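Local coordinates for protein AT-less polyketide synthase (Streptomyces platensis subsp. rosaceus, PDB 4QYR) that is a ketosynthase domain of an AT-less polyketide synthase from isomigrastatin biosynthesis and probably catalyses decarboxylative carbon-carbon bond formation between carrier-protein-bound acyl chains, at residues A[264-269]-A[289-294]; A[300-305]-A[363-368]. All blocks are in the same frame, centred on the assembly; numbering follows the deposited sequence.

Contact 1: residues A[264-269]-A[289-294]; sequences GSAENH and QDAMRG
G264 meets the last turn of helix 281-291 through its backbone: with no side chain at this position, the carbonyl O of A291 lies 3.6 Å from G264 CA. The nearest CA atoms across the contact are those of S265 and A291, 4.6 Å apart. The A291 methyl points at the strand, its CB 3.8 Å from S265 N. The side chain of S265 itself leaves by the other face of the sheet, where its OG is hydrogen-bonded to H181 of helix 175-189. A266 points back to the helix and carries the apolar part of the contact, with A266 CB 3.6 Å from A291 CB. D290 closes over the same methyl from the side nearer the C-terminal end of the strand. With chi1 at -173° its CG lies anti to the backbone N, and D290 OD2 comes 3.5 Å from A266 CB, a van der Waals contact. The contact lies within a beta-alpha-beta crossover of the thiolase fold of ketosynthases: strand 260-269 is followed, after a connecting segment, by helix 281-291, and the chain then returns to the same sheet as the parallel strand 302-304. Small residues at both 266 and 291 let the helix end sit close to the strand, and no hydrogen bond joins the two segments. M292, a selenomethionine in this model, is the first residue to leave helical geometry, and its side chain packs on V433. Further along the strand, N268 ND2 is hydrogen-bonded to A283 O near the start of helix 281-291 and N268 OD1 to N429 of the adjoining strand, while the H269 backbone is hydrogen-bonded to the second subunit.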
ATOM      1  N   GLY A 264      11.200  -4.448 -17.295  1.00 37.55           N
ATOM      2  CA  GLY A 264      11.799  -3.986 -16.063  1.00 38.67           C
ATOM      3  C   GLY A 264      10.914  -3.017 -15.315  1.00 39.10           C
ATOM      4  O   GLY A 264       9.962  -2.460 -15.864  1.00 40.98           O
ATOM      5  N   SER A 265      11.259  -2.778 -14.060  1.00 36.58           N
ATOM      6  CA  SER A 265      10.348  -2.100 -13.162  1.00 32.58           C
ATOM      7  C   SER A 265      11.052  -1.788 -11.854  1.00 34.55           C
ATOM      8  O   SER A 265      11.648  -2.678 -11.253  1.00 39.49           O
ATOM      9  CB  SER A 265       9.131  -2.994 -12.933  1.00 33.87           C
ATOM     10  OG  SER A 265       8.449  -2.684 -11.740  1.00 34.94           O
ATOM     11  N   ALA A 266      10.996  -0.535 -11.407  1.00 30.60           N
ATOM     12  CA  ALA A 266      11.641  -0.168 -10.141  1.00 32.24           C
ATOM     13  C   ALA A 266      10.876   0.919  -9.413  1.00 29.86           C
ATOM     14  O   ALA A 266      10.183   1.703 -10.053  1.00 31.81           O
ATOM     15  CB  ALA A 266      13.083   0.282 -10.387  1.00 32.25           C
ATOM     16  N   GLU A 267      10.997   0.965  -8.083  1.00 29.90           N
ATOM     17  CA  GLU A 267      10.477   2.089  -7.293  1.00 33.37           C
ATOM     18  C   GLU A 267      11.494   2.476  -6.229  1.00 32.43           C
ATOM     19  O   GLU A 267      12.296   1.655  -5.812  1.00 35.36           O
ATOM     20  CB  GLU A 267       9.129   1.756  -6.641  1.00 34.49           C
ATOM     21  CG  GLU A 267       9.266   1.064  -5.304  1.00 45.46           C
ATOM     22  CD  GLU A 267       7.939   0.861  -4.558  1.00 55.60           C
ATOM     23  OE1 GLU A 267       7.606  -0.311  -4.251  1.00 57.80           O
ATOM     24  OE2 GLU A 267       7.241   1.858  -4.254  1.00 58.55           O
ATOM     25  N   ASN A 268      11.480   3.735  -5.816  1.00 30.37           N
ATOM     26  CA  ASN A 268      12.396   4.218  -4.781  1.00 31.38           C
ATOM     27  C   ASN A 268      11.865   5.506  -4.209  1.00 31.28           C
ATOM     28  O   ASN A 268      10.845   5.994  -4.655  1.00 32.76           O
ATOM     29  CB  ASN A 268      13.819   4.414  -5.320  1.00 37.19           C
ATOM     30  CG  ASN A 268      13.997   5.705  -6.144  1.00 39.80           C
ATOM     31  OD1 ASN A 268      13.034   6.394  -6.497  1.00 32.18           O
ATOM     32  ND2 ASN A 268      15.252   6.007  -6.481  1.00 34.35           N
ATOM     33  N   HIS A 269      12.537   6.068  -3.223  1.00 32.25           N
ATOM     34  CA  HIS A 269      12.045   7.319  -2.705  1.00 32.43           C
ATOM     35  C   HIS A 269      13.143   8.346  -2.766  1.00 33.76           C
ATOM     36  O   HIS A 269      14.318   8.013  -2.708  1.00 34.70           O
ATOM     37  CB  HIS A 269      11.529   7.182  -1.278  1.00 32.56           C
ATOM     38  CG  HIS A 269      10.933   8.446  -0.739  1.00 39.74           C
ATOM     39  ND1 HIS A 269      11.683   9.411  -0.102  1.00 34.32           N
ATOM     40  CD2 HIS A 269       9.659   8.905  -0.741  1.00 38.21           C
ATOM     41  CE1 HIS A 269      10.896  10.407   0.265  1.00 34.65           C
ATOM     42  NE2 HIS A 269       9.665  10.128  -0.115  1.00 33.58           N
ATOM     43  N   GLN A 289      18.044   3.667 -13.769  1.00 39.38           N
ATOM     44  CA  GLN A 289      19.131   2.702 -13.903  1.00 44.79           C
ATOM     45  C   GLN A 289      18.786   1.376 -13.270  1.00 46.44           C
ATOM     46  O   GLN A 289      19.149   0.315 -13.778  1.00 48.48           O
ATOM     47  CB  GLN A 289      20.400   3.238 -13.279  1.00 46.29           C
ATOM     48  CG  GLN A 289      20.714   4.609 -13.769  1.00 56.23           C
ATOM     49  CD  GLN A 289      22.100   5.035 -13.413  1.00 64.38           C
ATOM     50  OE1 GLN A 289      22.945   4.209 -13.062  1.00 67.73           O
ATOM     51  NE2 GLN A 289      22.356   6.333 -13.502  1.00 65.95           N
ATOM     52  N   ASP A 290      18.087   1.453 -12.148  1.00 45.80           N
ATOM     53  CA  ASP A 290      17.620   0.274 -11.454  1.00 50.07           C
ATOM     54  C   ASP A 290      16.651  -0.524 -12.354  1.00 47.09           C
ATOM     55  O   ASP A 290      16.779  -1.736 -12.497  1.00 47.56           O
ATOM     56  CB  ASP A 290      16.970   0.698 -10.139  1.00 56.61           C
ATOM     57  CG  ASP A 290      16.600  -0.465  -9.257  1.00 72.18           C
ATOM     58  OD1 ASP A 290      17.081  -1.576  -9.541  1.00 82.27           O
ATOM     59  OD2 ASP A 290      15.830  -0.268  -8.280  1.00 75.20           O
ATOM     60  N   ALA A 291      15.703   0.159 -12.989  1.00 43.01           N
ATOM     61  CA  ALA A 291      14.675  -0.534 -13.750  1.00 39.59           C
ATOM     62  C   ALA A 291      15.229  -0.992 -15.069  1.00 43.76           C
ATOM     63  O   ALA A 291      14.765  -1.983 -15.648  1.00 44.52           O
ATOM     64  CB  ALA A 291      13.479   0.352 -13.976  1.00 37.45           C
HETATM   65  N   MSE A 292      16.226  -0.258 -15.547  1.00 44.30           N
HETATM   66  CA  MSE A 292      16.806  -0.542 -16.844  1.00 40.07           C
HETATM   67  C   MSE A 292      17.921  -1.556 -16.733  1.00 42.22           C
HETATM   68  O   MSE A 292      18.621  -1.820 -17.708  1.00 44.10           O
HETATM   69  CB  MSE A 292      17.319   0.734 -17.474  1.00 41.97           C
HETATM   70  CG  MSE A 292      16.234   1.602 -18.032  1.00 44.39           C
HETATM   71 SE   MSE A 292      15.615   0.863 -19.714  0.56 49.47          SE
HETATM   72  CE  MSE A 292      17.334   0.784 -20.657  1.00 43.69           C
ATOM     73  N   ARG A 293      18.084  -2.118 -15.540  1.00 41.90           N
ATOM     74  CA  ARG A 293      19.092  -3.145 -15.314  1.00 48.34           C
ATOM     75  C   ARG A 293      18.940  -4.307 -16.286  1.00 48.80           C
ATOM     76  O   ARG A 293      17.886  -4.948 -16.350  1.00 49.43           O
ATOM     77  CB  ARG A 293      19.015  -3.647 -13.880  1.00 47.84           C
ATOM     78  CG  ARG A 293      19.977  -4.749 -13.546  1.00 55.05           C
ATOM     79  CD  ARG A 293      19.772  -5.163 -12.103  1.00 68.76           C
ATOM     80  NE  ARG A 293      19.835  -4.013 -11.193  1.00 77.88           N
ATOM     81  CZ  ARG A 293      19.011  -3.802 -10.162  1.00 82.16           C
ATOM     82  NH1 ARG A 293      18.027  -4.659  -9.877  1.00 79.87           N
ATOM     83  NH2 ARG A 293      19.173  -2.717  -9.407  1.00 84.47           N
ATOM     84  N   GLY A 294      19.991  -4.559 -17.061  1.00 49.97           N
ATOM     85  CA  GLY A 294      19.962  -5.624 -18.046  1.00 51.59           C
ATOM     86  C   GLY A 294      19.465  -5.187 -19.412  1.00 52.81           C
ATOM     87  O   GLY A 294      19.855  -5.763 -20.424  1.00 58.07           O
TER

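Contact 2: residues A[300-305]-A[363-368]; sequences IGYVEA and VLKVLL
Strand 302-304 and helix 363-368 run nearly antiparallel, at 152°, with their axes 9.4 Å apart, and the closest CA atoms are those of E304 and V366. The pairing is the packing of a sheet strand against a buried helix in the C-terminal half of the ketosynthase thiolase fold. Alternation along the strand turns Y302 and E304 to the helix and V303 to helix 313-331. V366 supplies the apolar wedge: its CG2 touches E304 CB and, obliquely, Y302 CE2, each at 3.9 Å. Beyond it K365 stretches out, extended past CG, and crosses the side chains of both Y302 and E304 at about a right angle. Its NZ forms a salt bridge with E304 OE1 at 3.0 Å, though as a hydrogen bond this is weak. The bend of E304 at chi2 (73°) brings the carboxylate alongside the phenol, and the buried negative charge probably gains from the ammonium. Its other oxygen, OE2, accepts a hydrogen bond from V347 N, so both oxygens are held. The Y302 hydroxyl donates to E304 OE1 over 2.9 Å, with OE1 lying in the plane of the tyrosine ring and approached nearly along its C-O axis.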
ATOM      1  N   ILE A 300      15.753   1.456 -26.256  1.00 49.03           N
ATOM      2  CA  ILE A 300      14.533   2.182 -25.926  1.00 47.73           C
ATOM      3  C   ILE A 300      14.219   3.215 -26.999  1.00 51.01           C
ATOM      4  O   ILE A 300      15.097   3.974 -27.411  1.00 55.66           O
ATOM      5  CB  ILE A 300      14.626   2.873 -24.565  1.00 44.03           C
ATOM      6  CG1 ILE A 300      15.143   1.901 -23.503  1.00 43.42           C
ATOM      7  CG2 ILE A 300      13.281   3.441 -24.169  1.00 41.92           C
ATOM      8  CD1 ILE A 300      14.343   0.649 -23.315  1.00 42.24           C
ATOM      9  N   GLY A 301      12.971   3.223 -27.465  1.00 50.00           N
ATOM     10  CA  GLY A 301      12.554   4.109 -28.538  1.00 49.91           C
ATOM     11  C   GLY A 301      11.780   5.338 -28.081  1.00 47.68           C
ATOM     12  O   GLY A 301      11.832   6.391 -28.728  1.00 49.20           O
ATOM     13  N   TYR A 302      11.057   5.204 -26.971  1.00 44.76           N
ATOM     14  CA  TYR A 302      10.204   6.273 -26.461  1.00 42.58           C
ATOM     15  C   TYR A 302      10.219   6.288 -24.946  1.00 44.21           C
ATOM     16  O   TYR A 302      10.341   5.246 -24.310  1.00 39.50           O
ATOM     17  CB  TYR A 302       8.770   6.107 -26.963  1.00 42.01           C
ATOM     18  CG  TYR A 302       7.775   7.122 -26.429  1.00 46.76           C
ATOM     19  CD1 TYR A 302       7.645   8.373 -27.022  1.00 50.29           C
ATOM     20  CD2 TYR A 302       6.942   6.823 -25.359  1.00 46.39           C
ATOM     21  CE1 TYR A 302       6.725   9.311 -26.559  1.00 48.07           C
ATOM     22  CE2 TYR A 302       6.017   7.757 -24.878  1.00 48.32           C
ATOM     23  CZ  TYR A 302       5.922   9.000 -25.493  1.00 51.22           C
ATOM     24  OH  TYR A 302       5.029   9.944 -25.046  1.00 55.10           O
ATOM     25  N   VAL A 303      10.112   7.474 -24.360  1.00 44.81           N
ATOM     26  CA  VAL A 303       9.873   7.560 -22.928  1.00 44.35           C
ATOM     27  C   VAL A 303       8.666   8.439 -22.661  1.00 38.00           C
ATOM     28  O   VAL A 303       8.627   9.598 -23.070  1.00 39.52           O
ATOM     29  CB  VAL A 303      11.081   8.116 -22.160  1.00 44.17           C
ATOM     30  CG1 VAL A 303      10.671   8.414 -20.710  1.00 40.30           C
ATOM     31  CG2 VAL A 303      12.244   7.140 -22.209  1.00 39.74           C
ATOM     32  N   GLU A 304       7.672   7.870 -21.997  1.00 38.72           N
ATOM     33  CA  GLU A 304       6.544   8.641 -21.516  1.00 40.52           C
ATOM     34  C   GLU A 304       6.953   9.210 -20.181  1.00 37.27           C
ATOM     35  O   GLU A 304       6.889   8.552 -19.154  1.00 37.24           O
ATOM     36  CB  GLU A 304       5.290   7.782 -21.407  1.00 46.74           C
ATOM     37  CG  GLU A 304       4.163   8.393 -20.599  1.00 52.92           C
ATOM     38  CD  GLU A 304       3.462   9.530 -21.306  1.00 61.94           C
ATOM     39  OE1 GLU A 304       3.593   9.655 -22.547  1.00 62.89           O
ATOM     40  OE2 GLU A 304       2.768  10.300 -20.606  1.00 68.22           O
ATOM     41  N   ALA A 305       7.430  10.440 -20.225  1.00 41.26           N
ATOM     42  CA  ALA A 305       7.947  11.127 -19.063  1.00 41.50           C
ATOM     43  C   ALA A 305       6.828  11.437 -18.085  1.00 41.75           C
ATOM     44  O   ALA A 305       5.674  11.542 -18.484  1.00 47.14           O
ATOM     45  CB  ALA A 305       8.645  12.401 -19.495  1.00 42.98           C
ATOM     46  N   VAL A 363       1.063   4.298 -19.227  1.00 28.60           N
ATOM     47  CA  VAL A 363       1.287   2.945 -19.714  1.00 33.76           C
ATOM     48  C   VAL A 363       0.370   2.642 -20.887  1.00 39.56           C
ATOM     49  O   VAL A 363       0.827   2.185 -21.937  1.00 43.14           O
ATOM     50  CB  VAL A 363       1.069   1.876 -18.618  1.00 31.44           C
ATOM     51  CG1 VAL A 363       1.237   0.479 -19.200  1.00 28.12           C
ATOM     52  CG2 VAL A 363       2.035   2.075 -17.480  1.00 27.07           C
ATOM     53  N   LEU A 364      -0.919   2.915 -20.721  1.00 37.45           N
ATOM     54  CA  LEU A 364      -1.878   2.564 -21.756  1.00 34.73           C
ATOM     55  C   LEU A 364      -1.625   3.350 -23.030  1.00 36.37           C
ATOM     56  O   LEU A 364      -1.779   2.820 -24.126  1.00 40.23           O
ATOM     57  CB  LEU A 364      -3.302   2.777 -21.259  1.00 35.71           C
ATOM     58  CG  LEU A 364      -3.588   1.875 -20.050  1.00 37.81           C
ATOM     59  CD1 LEU A 364      -4.991   2.044 -19.583  1.00 35.61           C
ATOM     60  CD2 LEU A 364      -3.321   0.396 -20.346  1.00 38.76           C
ATOM     61  N   LYS A 365      -1.212   4.604 -22.900  1.00 36.04           N
ATOM     62  CA  LYS A 365      -0.851   5.364 -24.096  1.00 39.54           C
ATOM     63  C   LYS A 365       0.237   4.659 -24.869  1.00 33.22           C
ATOM     64  O   LYS A 365       0.185   4.590 -26.092  1.00 36.57           O
ATOM     65  CB  LYS A 365      -0.379   6.774 -23.760  1.00 36.52           C
ATOM     66  CG  LYS A 365       0.640   7.292 -24.768  1.00 35.64           C
ATOM     67  CD  LYS A 365       0.757   8.767 -24.665  1.00 37.83           C
ATOM     68  CE  LYS A 365       2.046   9.266 -25.231  1.00 37.21           C
ATOM     69  NZ  LYS A 365       2.146  10.742 -24.966  1.00 42.39           N
ATOM     70  N   VAL A 366       1.218   4.134 -24.149  1.00 32.48           N
ATOM     71  CA  VAL A 366       2.370   3.527 -24.790  1.00 41.24           C
ATOM     72  C   VAL A 366       1.951   2.218 -25.460  1.00 40.33           C
ATOM     73  O   VAL A 366       2.269   1.989 -26.627  1.00 39.89           O
ATOM     74  CB  VAL A 366       3.519   3.318 -23.775  1.00 32.83           C
ATOM     75  CG1 VAL A 366       4.607   2.451 -24.336  1.00 34.09           C
ATOM     76  CG2 VAL A 366       4.082   4.655 -23.385  1.00 32.85           C
ATOM     77  N   LEU A 367       1.195   1.392 -24.741  1.00 33.03           N
ATOM     78  CA  LEU A 367       0.676   0.137 -25.290  1.00 38.11           C
ATOM     79  C   LEU A 367      -0.203   0.372 -26.517  1.00 39.97           C
ATOM     80  O   LEU A 367      -0.222  -0.436 -27.460  1.00 45.21           O
ATOM     81  CB  LEU A 367      -0.123  -0.630 -24.225  1.00 32.54           C
ATOM     82  CG  LEU A 367       0.632  -1.082 -22.976  1.00 31.49           C
ATOM     83  CD1 LEU A 367      -0.317  -1.703 -22.014  1.00 30.99           C
ATOM     84  CD2 LEU A 367       1.684  -2.081 -23.340  1.00 32.46           C
ATOM     85  N   LEU A 368      -0.940   1.471 -26.500  1.00 35.30           N
ATOM     86  CA  LEU A 368      -1.743   1.825 -27.650  1.00 41.50           C
ATOM     87  C   LEU A 368      -0.868   2.254 -28.816  1.00 46.26           C
ATOM     88  O   LEU A 368      -1.150   1.922 -29.966  1.00 53.55           O
ATOM     89  CB  LEU A 368      -2.723   2.929 -27.291  1.00 43.80           C
ATOM     90  CG  LEU A 368      -3.961   2.369 -26.607  1.00 42.39           C
ATOM     91  CD1 LEU A 368      -4.837   3.487 -26.090  1.00 44.03           C
ATOM     92  CD2 LEU A 368      -4.693   1.511 -27.615  1.00 38.00           C
TER

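Contacts 1 and 2 follow each other along the chain, their centres 16 Å apart, and involve the same mixed sheet from its two faces. In contact 1 helix 281-291 lies on the face that also carries helix 313-331; in contact 2 helix 358-372 covers the reverse face, as expected for the layered thiolase fold. The connection between them is direct: CE of the selenomethionine M292 packs on I300 CG1 at 3.8 Å, joining the turn after helix 281-291 to the start of segment 300-305. Beyond A305 the chain enters the His-Gly-Thr-Gly-Thr motif, whose histidine is catalytic in ketosynthases, so contact 2 probably lies nearer the active site.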